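Local coordinates for RNA-binding protein RO60 (Deinococcus radiodurans, PDB 2NVO) that binds several small RNAs that accumulate during recovery from ultraviolet irradiation and contributes to the resistance of the bacterium to it, at residues S42-F47 with L84-D89; V261-M266 with V284-P289; T272-N277 with I299-D304. All coordinates share one frame; numbering follows the deposited sequence.

All three contacts lie in the TROVE domain, a horseshoe of HEAT-like helical repeats that the VWFA-like domain closes into a ring. Contact 1 stands on the opposite side of the chain's centre from the other two: its centre is about 44 Å from that of contact 2 and about 36 Å from that of contact 3. Contacts 2 and 3 are neighbours, with centres about 13 Å apart and segments that alternate along the chain. They touch directly: R301 NH1 reaches M266 O at 3.2 Å, a probable hydrogen bond, and A265 CB packs on W273 CZ2 at 3.4 Å. None adjoins the calcium site of S372, S374 and E467, but 261-266 and 272-277 belong to the region assigned to RNA binding by similarity.

Contact 1 of 3, residues S42-F47 with L84-D89; sequences SRLTRF and LRVTLD
V86 of helix 80-93 meets L44 and T45 of helix 40-50 in a small van der Waals contact without a hydrogen bond across it, with 159 Å² buried in all. The apolar part is the meeting of two branched side chains. L44 CD2 lies 3.5 Å from V86 CG1 and also touches V86 CB, so a single leucine methyl rests against the fork of the valine. L44 CG is anti to the backbone N (chi1 178°), which carries the branch across the gap between the helices. V86 CG1 also packs 3.4 Å from T45 OG1, a van der Waals contact with a hydroxyl whose hydrogen bond goes to E41 O one turn earlier in its own helix. T87 OG1 is turned in the same way to A83 O and adds only a marginal approach, 4.4 Å from L44 CD2. The helix axes approach to 9.7 Å and cross at -45°, with T45 and V86 closest in backbone, CA to CA 6.6 Å. V86 also touches E41 and L48 of the same helix 40-50. Helix 100-112 lies against both helices, through F47 and T87 on V105, and helix 116-129 packs behind L84 and L88, near the N-terminal end of the TROVE horseshoe.

Contact 2 of 3, residues V261-M266 with V284-P289; sequences VYRAAM and VGVLTP
Y262 and V284 meet at about a right angle, the valine setting both its methyls against the tyrosine. V284 CG1 comes to Y262 CD2 at 3.4 Å, approaching the ring obliquely, while V284 CG2 reaches back to Y262 CB at 3.6 Å. The fork thus spans CB and the CD2 side of the ring. With chi1 at -52°, V284 places CG2 between its backbone N and carbonyl carbon and CG1 beside the N, and it is this setting that presents the two methyls together. V284 is the first residue to leave helical geometry after helix 271-283, whose W273, N280 and L281 also touch Y262.

One residue further along helix 259-266, R263 runs past V286. Its chain bends at chi3 (-78°), and the guanidinium comes to the valine obliquely, R263 NH2 lying 3.9 Å from V286 CG2. The same R263 NH2 has a water at 2.7 Å, a weak hydrogen bond in which the water accepts, and that water gives a weak, longer one to V286 O. R263 NH1 is engaged by a salt bridge to E260.

No direct hydrogen bond joins the two segments. Between them the contact is mainly van der Waals packing of valine methyls, on a buried tyrosine and a partly exposed arginine. The charge of R263 is probably balanced mainly by E260, and the water supplies only a weak polar link to the turn after helix 271-283.

Contact 3 of 3, residues T272-N277 with I299-D304; sequences TWLLRN and IERLTD
L274 and R301 are brought together by their torsions: L274 holds CG anti to its own backbone N (chi1 -174°), sending CD2 out from helix 271-283, while R301 bends at chi3 (57°) and turns its guanidinium under that methyl. L274 CD2 sits 3.6 Å above the guanidinium plane, displaced toward its rim, and lies 3.7 Å from R301 NE. It also touches R301 CB and CD, so the methyl nestles in the bend of the arginine chain and packs on both its aliphatic part and one face of its charged end.

The planar group is steadied from outside the pair by the probable hydrogen bond to M266 O and a weak one from R301 NH2 to N269 O. The arginine of helix 292-302 thus reaches the end of helix 259-266 and the link that follows it, while its face is used for packing.

Beside it, L302 puts CD2 between two leucines, 3.7 Å from L275 CD2 and 4.1 Å from L274 CD2. L275 and L302 are the nearest pair in backbone, CA to CA 7.8 Å. L275 continues onto L347 of helix 341-354 and L302 onto L271.

Within 272-277, N277 ND2 donates to W273 O at 2.7 Å, fairly straight at 161°, and stands over one face of the W273 ring, offset toward its rim. Helix-on-helix packing through aliphatic side chains, here helix 271-283 against helix 292-302, is consistent with the HEAT-like helical repeats of the TROVE horseshoe.

Contact 1 of 3, residues S42-F47 with L84-D89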
# COMPACT_ATOMS: atom_id res chain seq x y z
N SER A 42 -3.41 22.13 3.36
CA SER A 42 -3.38 21.01 4.29
C SER A 42 -4.58 20.10 4.10
O SER A 42 -4.47 18.89 4.22
CB SER A 42 -3.34 21.52 5.73
OG SER A 42 -2.10 22.15 5.99
N ARG A 43 -5.74 20.71 3.84
CA ARG A 43 -6.96 19.94 3.69
C ARG A 43 -6.91 19.12 2.41
O ARG A 43 -7.36 17.98 2.38
CB ARG A 43 -8.19 20.85 3.71
CG ARG A 43 -9.49 20.09 3.89
CD ARG A 43 -10.70 21.01 3.95
NE ARG A 43 -11.95 20.25 3.95
CZ ARG A 43 -13.14 20.79 4.17
NH1 ARG A 43 -13.25 22.09 4.42
NH2 ARG A 43 -14.23 20.04 4.15
N LEU A 44 -6.37 19.70 1.35
CA LEU A 44 -6.23 18.98 0.09
C LEU A 44 -5.18 17.88 0.20
O LEU A 44 -5.36 16.79 -0.35
CB LEU A 44 -5.87 19.94 -1.05
CG LEU A 44 -5.66 19.27 -2.42
CD1 LEU A 44 -6.97 18.67 -2.92
CD2 LEU A 44 -5.08 20.23 -3.43
N THR A 45 -4.08 18.15 0.90
CA THR A 45 -3.04 17.14 1.06
C THR A 45 -3.62 15.93 1.80
O THR A 45 -3.35 14.78 1.44
CB THR A 45 -1.80 17.68 1.83
OG1 THR A 45 -1.06 18.57 0.99
CG2 THR A 45 -0.89 16.54 2.24
N ARG A 46 -4.44 16.18 2.81
CA ARG A 46 -5.04 15.08 3.55
C ARG A 46 -5.92 14.23 2.64
O ARG A 46 -5.90 13.02 2.70
CB ARG A 46 -5.85 15.57 4.75
CG ARG A 46 -6.40 14.42 5.59
CD ARG A 46 -6.92 14.90 6.95
NE ARG A 46 -5.81 15.29 7.81
CZ ARG A 46 -5.92 15.51 9.12
NH1 ARG A 46 -7.10 15.39 9.72
NH2 ARG A 46 -4.85 15.86 9.83
N PHE A 47 -6.70 14.89 1.80
CA PHE A 47 -7.54 14.18 0.85
C PHE A 47 -6.70 13.36 -0.13
O PHE A 47 -7.06 12.24 -0.49
CB PHE A 47 -8.45 15.16 0.11
CG PHE A 47 -9.20 14.54 -1.03
CD1 PHE A 47 -10.45 13.99 -0.83
CD2 PHE A 47 -8.65 14.52 -2.30
CE1 PHE A 47 -11.14 13.40 -1.89
CE2 PHE A 47 -9.34 13.93 -3.35
CZ PHE A 47 -10.58 13.39 -3.14
N LEU A 84 -3.08 22.25 -8.03
CA LEU A 84 -2.11 21.56 -8.86
C LEU A 84 -0.74 21.48 -8.19
O LEU A 84 -0.06 20.45 -8.28
CB LEU A 84 -1.97 22.29 -10.19
CG LEU A 84 -1.83 21.50 -11.49
CD1 LEU A 84 -1.00 22.29 -12.50
CD2 LEU A 84 -1.21 20.13 -11.26
N ARG A 85 -0.32 22.56 -7.54
CA ARG A 85 0.98 22.56 -6.87
C ARG A 85 0.97 21.58 -5.70
O ARG A 85 1.92 20.81 -5.51
CB ARG A 85 1.35 23.97 -6.39
CG ARG A 85 2.35 24.00 -5.24
CD ARG A 85 2.77 25.43 -4.89
NE ARG A 85 1.64 26.36 -4.88
CZ ARG A 85 0.94 26.69 -3.80
NH1 ARG A 85 1.27 26.18 -2.61
NH2 ARG A 85 -0.08 27.53 -3.89
N VAL A 86 -0.10 21.60 -4.91
CA VAL A 86 -0.30 20.67 -3.81
C VAL A 86 -0.25 19.22 -4.33
O VAL A 86 0.42 18.36 -3.76
CB VAL A 86 -1.65 20.94 -3.09
CG1 VAL A 86 -1.89 19.92 -1.99
CG2 VAL A 86 -1.68 22.35 -2.53
N THR A 87 -0.94 18.97 -5.44
CA THR A 87 -1.00 17.64 -6.02
C THR A 87 0.37 17.14 -6.48
O THR A 87 0.71 15.98 -6.24
CB THR A 87 -2.03 17.56 -7.17
OG1 THR A 87 -3.33 17.78 -6.62
CG2 THR A 87 -2.02 16.20 -7.84
N LEU A 88 1.16 17.99 -7.11
CA LEU A 88 2.48 17.57 -7.54
C LEU A 88 3.41 17.32 -6.35
O LEU A 88 4.18 16.35 -6.35
CB LEU A 88 3.10 18.58 -8.52
CG LEU A 88 2.74 18.34 -9.99
CD1 LEU A 88 1.24 18.17 -10.17
CD2 LEU A 88 3.25 19.49 -10.86
N ASP A 89 3.32 18.18 -5.34
CA ASP A 89 4.07 18.01 -4.09
C ASP A 89 3.81 16.64 -3.46
O ASP A 89 4.73 15.97 -2.98
CB ASP A 89 3.72 19.11 -3.08
CG ASP A 89 4.38 20.45 -3.41
OD1 ASP A 89 4.15 21.42 -2.65
OD2 ASP A 89 5.12 20.55 -4.41

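Contact 2 of 3, residues V261-M266 with V284-P289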
# COMPACT_ATOMS: atom_id res chain seq x y z
N VAL A 261 8.06 -23.11 -14.61
CA VAL A 261 7.61 -21.74 -14.77
C VAL A 261 7.90 -20.92 -13.52
O VAL A 261 8.33 -19.77 -13.59
CB VAL A 261 6.10 -21.67 -15.10
CG1 VAL A 261 5.52 -20.32 -14.74
CG2 VAL A 261 5.87 -21.99 -16.57
N TYR A 262 7.68 -21.52 -12.36
CA TYR A 262 7.96 -20.83 -11.10
C TYR A 262 9.45 -20.80 -10.79
O TYR A 262 9.99 -19.75 -10.42
CB TYR A 262 7.11 -21.40 -9.96
CG TYR A 262 5.81 -20.65 -9.86
CD1 TYR A 262 5.80 -19.31 -9.50
CD2 TYR A 262 4.61 -21.25 -10.19
CE1 TYR A 262 4.63 -18.59 -9.44
CE2 TYR A 262 3.42 -20.54 -10.13
CZ TYR A 262 3.44 -19.21 -9.75
OH TYR A 262 2.29 -18.47 -9.69
N ARG A 263 10.10 -21.94 -10.95
CA ARG A 263 11.55 -22.02 -10.91
C ARG A 263 12.14 -20.85 -11.70
O ARG A 263 13.01 -20.13 -11.22
CB ARG A 263 12.00 -23.35 -11.53
CG ARG A 263 13.41 -23.77 -11.17
CD ARG A 263 13.54 -25.26 -11.34
NE ARG A 263 12.94 -26.01 -10.23
CZ ARG A 263 12.46 -27.24 -10.34
NH1 ARG A 263 12.49 -27.84 -11.52
NH2 ARG A 263 11.92 -27.86 -9.30
N ALA A 264 11.62 -20.66 -12.90
CA ALA A 264 12.12 -19.62 -13.79
C ALA A 264 11.82 -18.23 -13.24
O ALA A 264 12.62 -17.31 -13.39
CB ALA A 264 11.53 -19.79 -15.19
N ALA A 265 10.66 -18.09 -12.61
CA ALA A 265 10.21 -16.80 -12.09
C ALA A 265 11.05 -16.32 -10.90
O ALA A 265 11.31 -15.12 -10.74
CB ALA A 265 8.73 -16.87 -11.71
N MET A 266 11.45 -17.25 -10.05
CA MET A 266 12.31 -16.96 -8.91
C MET A 266 13.58 -16.24 -9.32
O MET A 266 13.94 -15.20 -8.77
CB MET A 266 12.72 -18.26 -8.26
CG MET A 266 11.84 -18.73 -7.15
SD MET A 266 12.88 -19.65 -6.04
CE MET A 266 14.01 -18.37 -5.52
N VAL A 284 3.53 -25.78 -6.75
CA VAL A 284 4.12 -26.25 -8.00
C VAL A 284 5.36 -27.13 -7.80
O VAL A 284 6.14 -27.31 -8.73
CB VAL A 284 4.51 -25.08 -8.90
CG1 VAL A 284 3.32 -24.15 -9.08
CG2 VAL A 284 5.68 -24.33 -8.32
N GLY A 285 5.54 -27.65 -6.59
CA GLY A 285 6.55 -28.67 -6.32
C GLY A 285 8.01 -28.23 -6.36
O GLY A 285 8.91 -29.07 -6.45
N VAL A 286 8.24 -26.93 -6.29
CA VAL A 286 9.59 -26.39 -6.29
C VAL A 286 10.24 -26.35 -4.89
O VAL A 286 11.45 -26.57 -4.74
CB VAL A 286 9.60 -24.98 -6.90
CG1 VAL A 286 10.90 -24.26 -6.55
CG2 VAL A 286 9.39 -25.04 -8.39
N LEU A 287 9.44 -26.06 -3.87
CA LEU A 287 9.93 -25.80 -2.53
C LEU A 287 9.38 -26.82 -1.53
O LEU A 287 8.27 -26.64 -1.00
CB LEU A 287 9.52 -24.37 -2.14
CG LEU A 287 10.01 -23.62 -0.90
CD1 LEU A 287 11.55 -23.49 -0.85
CD2 LEU A 287 9.38 -22.24 -0.88
N THR A 288 10.13 -27.88 -1.29
CA THR A 288 9.66 -29.00 -0.46
C THR A 288 10.68 -29.40 0.59
O THR A 288 11.88 -29.26 0.37
CB THR A 288 9.31 -30.23 -1.33
OG1 THR A 288 10.52 -30.90 -1.73
CG2 THR A 288 8.54 -29.80 -2.57
N PRO A 289 10.21 -29.93 1.72
CA PRO A 289 10.99 -30.25 2.92
C PRO A 289 12.17 -31.20 2.71
O PRO A 289 13.01 -31.32 3.60
CB PRO A 289 9.94 -30.91 3.84
CG PRO A 289 8.83 -31.31 2.91
CD PRO A 289 8.78 -30.21 1.94
O HOH W 1 13.31 -26.51 -7.48

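Contact 3 of 3, residues T272-N277 with I299-D304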
# COMPACT_ATOMS: atom_id res chain seq x y z
N THR A 272 10.34 -9.02 -2.63
CA THR A 272 8.91 -8.80 -2.47
C THR A 272 8.11 -9.89 -3.17
O THR A 272 7.23 -10.51 -2.57
CB THR A 272 8.50 -7.43 -3.01
OG1 THR A 272 9.39 -6.43 -2.47
CG2 THR A 272 7.07 -7.10 -2.62
N TRP A 273 8.44 -10.14 -4.43
CA TRP A 273 7.84 -11.22 -5.21
C TRP A 273 7.97 -12.53 -4.47
O TRP A 273 7.00 -13.29 -4.33
CB TRP A 273 8.51 -11.34 -6.59
CG TRP A 273 7.87 -12.38 -7.48
CD1 TRP A 273 6.88 -12.16 -8.40
CD2 TRP A 273 8.15 -13.79 -7.52
NE1 TRP A 273 6.53 -13.35 -9.01
CE2 TRP A 273 7.29 -14.36 -8.49
CE3 TRP A 273 9.04 -14.63 -6.84
CZ2 TRP A 273 7.30 -15.72 -8.79
CZ3 TRP A 273 9.05 -15.98 -7.14
CH2 TRP A 273 8.18 -16.51 -8.11
N LEU A 274 9.19 -12.81 -4.02
CA LEU A 274 9.49 -14.05 -3.33
C LEU A 274 8.61 -14.23 -2.10
O LEU A 274 8.09 -15.32 -1.83
CB LEU A 274 10.97 -14.10 -2.95
CG LEU A 274 11.38 -15.44 -2.35
CD1 LEU A 274 10.98 -16.56 -3.30
CD2 LEU A 274 12.87 -15.50 -2.02
N LEU A 275 8.44 -13.15 -1.34
CA LEU A 275 7.64 -13.20 -0.12
C LEU A 275 6.20 -13.62 -0.40
O LEU A 275 5.65 -14.47 0.30
CB LEU A 275 7.70 -11.86 0.61
CG LEU A 275 9.02 -11.64 1.32
CD1 LEU A 275 9.17 -10.20 1.80
CD2 LEU A 275 9.14 -12.61 2.47
N ARG A 276 5.59 -13.05 -1.43
CA ARG A 276 4.21 -13.41 -1.74
C ARG A 276 4.05 -14.67 -2.57
O ARG A 276 2.94 -15.06 -2.89
CB ARG A 276 3.45 -12.24 -2.38
CG ARG A 276 4.02 -11.72 -3.67
CD ARG A 276 3.02 -10.80 -4.38
NE ARG A 276 3.71 -9.71 -5.07
CZ ARG A 276 4.08 -9.75 -6.35
NH1 ARG A 276 3.81 -10.81 -7.10
NH2 ARG A 276 4.70 -8.70 -6.88
N ASN A 277 5.16 -15.34 -2.89
CA ASN A 277 5.09 -16.49 -3.78
C ASN A 277 5.56 -17.82 -3.20
O ASN A 277 5.59 -18.83 -3.90
CB ASN A 277 5.78 -16.19 -5.12
CG ASN A 277 4.91 -15.37 -6.06
OD1 ASN A 277 3.99 -15.91 -6.68
ND2 ASN A 277 5.19 -14.08 -6.18
N ILE A 299 16.03 -19.46 1.83
CA ILE A 299 16.43 -18.94 3.13
C ILE A 299 17.43 -17.80 3.02
O ILE A 299 17.29 -16.78 3.68
CB ILE A 299 16.95 -20.05 4.06
CG1 ILE A 299 15.79 -20.99 4.43
CG2 ILE A 299 17.59 -19.46 5.33
CD1 ILE A 299 16.26 -22.29 5.06
N GLU A 300 18.46 -17.98 2.18
CA GLU A 300 19.48 -16.94 2.02
C GLU A 300 18.91 -15.63 1.47
O GLU A 300 19.32 -14.54 1.87
CB GLU A 300 20.63 -17.44 1.13
CG GLU A 300 21.40 -18.61 1.73
CD GLU A 300 21.98 -18.29 3.11
OE1 GLU A 300 22.31 -17.12 3.36
OE2 GLU A 300 22.09 -19.22 3.95
N ARG A 301 17.98 -15.72 0.54
CA ARG A 301 17.36 -14.50 0.02
C ARG A 301 16.47 -13.82 1.06
O ARG A 301 16.45 -12.60 1.16
CB ARG A 301 16.57 -14.81 -1.25
CG ARG A 301 17.43 -15.47 -2.32
CD ARG A 301 16.58 -15.93 -3.48
NE ARG A 301 15.84 -14.80 -4.03
CZ ARG A 301 15.21 -14.83 -5.20
NH1 ARG A 301 15.24 -15.93 -5.94
NH2 ARG A 301 14.55 -13.76 -5.62
N LEU A 302 15.74 -14.62 1.83
CA LEU A 302 14.77 -14.11 2.80
C LEU A 302 15.43 -13.37 3.95
O LEU A 302 14.83 -12.50 4.57
CB LEU A 302 13.94 -15.27 3.36
CG LEU A 302 12.96 -15.91 2.38
CD1 LEU A 302 12.23 -17.07 3.04
CD2 LEU A 302 12.00 -14.84 1.89
N THR A 303 16.68 -13.74 4.24
CA THR A 303 17.39 -13.17 5.37
C THR A 303 18.59 -12.33 4.94
O THR A 303 19.44 -12.01 5.75
CB THR A 303 17.89 -14.26 6.33
OG1 THR A 303 18.74 -15.17 5.62
CG2 THR A 303 16.72 -15.03 6.95
N ASP A 304 18.64 -11.98 3.66
CA ASP A 304 19.72 -11.13 3.14
C ASP A 304 19.47 -9.68 3.56
O ASP A 304 18.54 -9.05 3.08
CB ASP A 304 19.74 -11.25 1.62
CG ASP A 304 20.90 -10.48 0.98
OD1 ASP A 304 21.15 -10.66 -0.22
OD2 ASP A 304 21.55 -9.69 1.68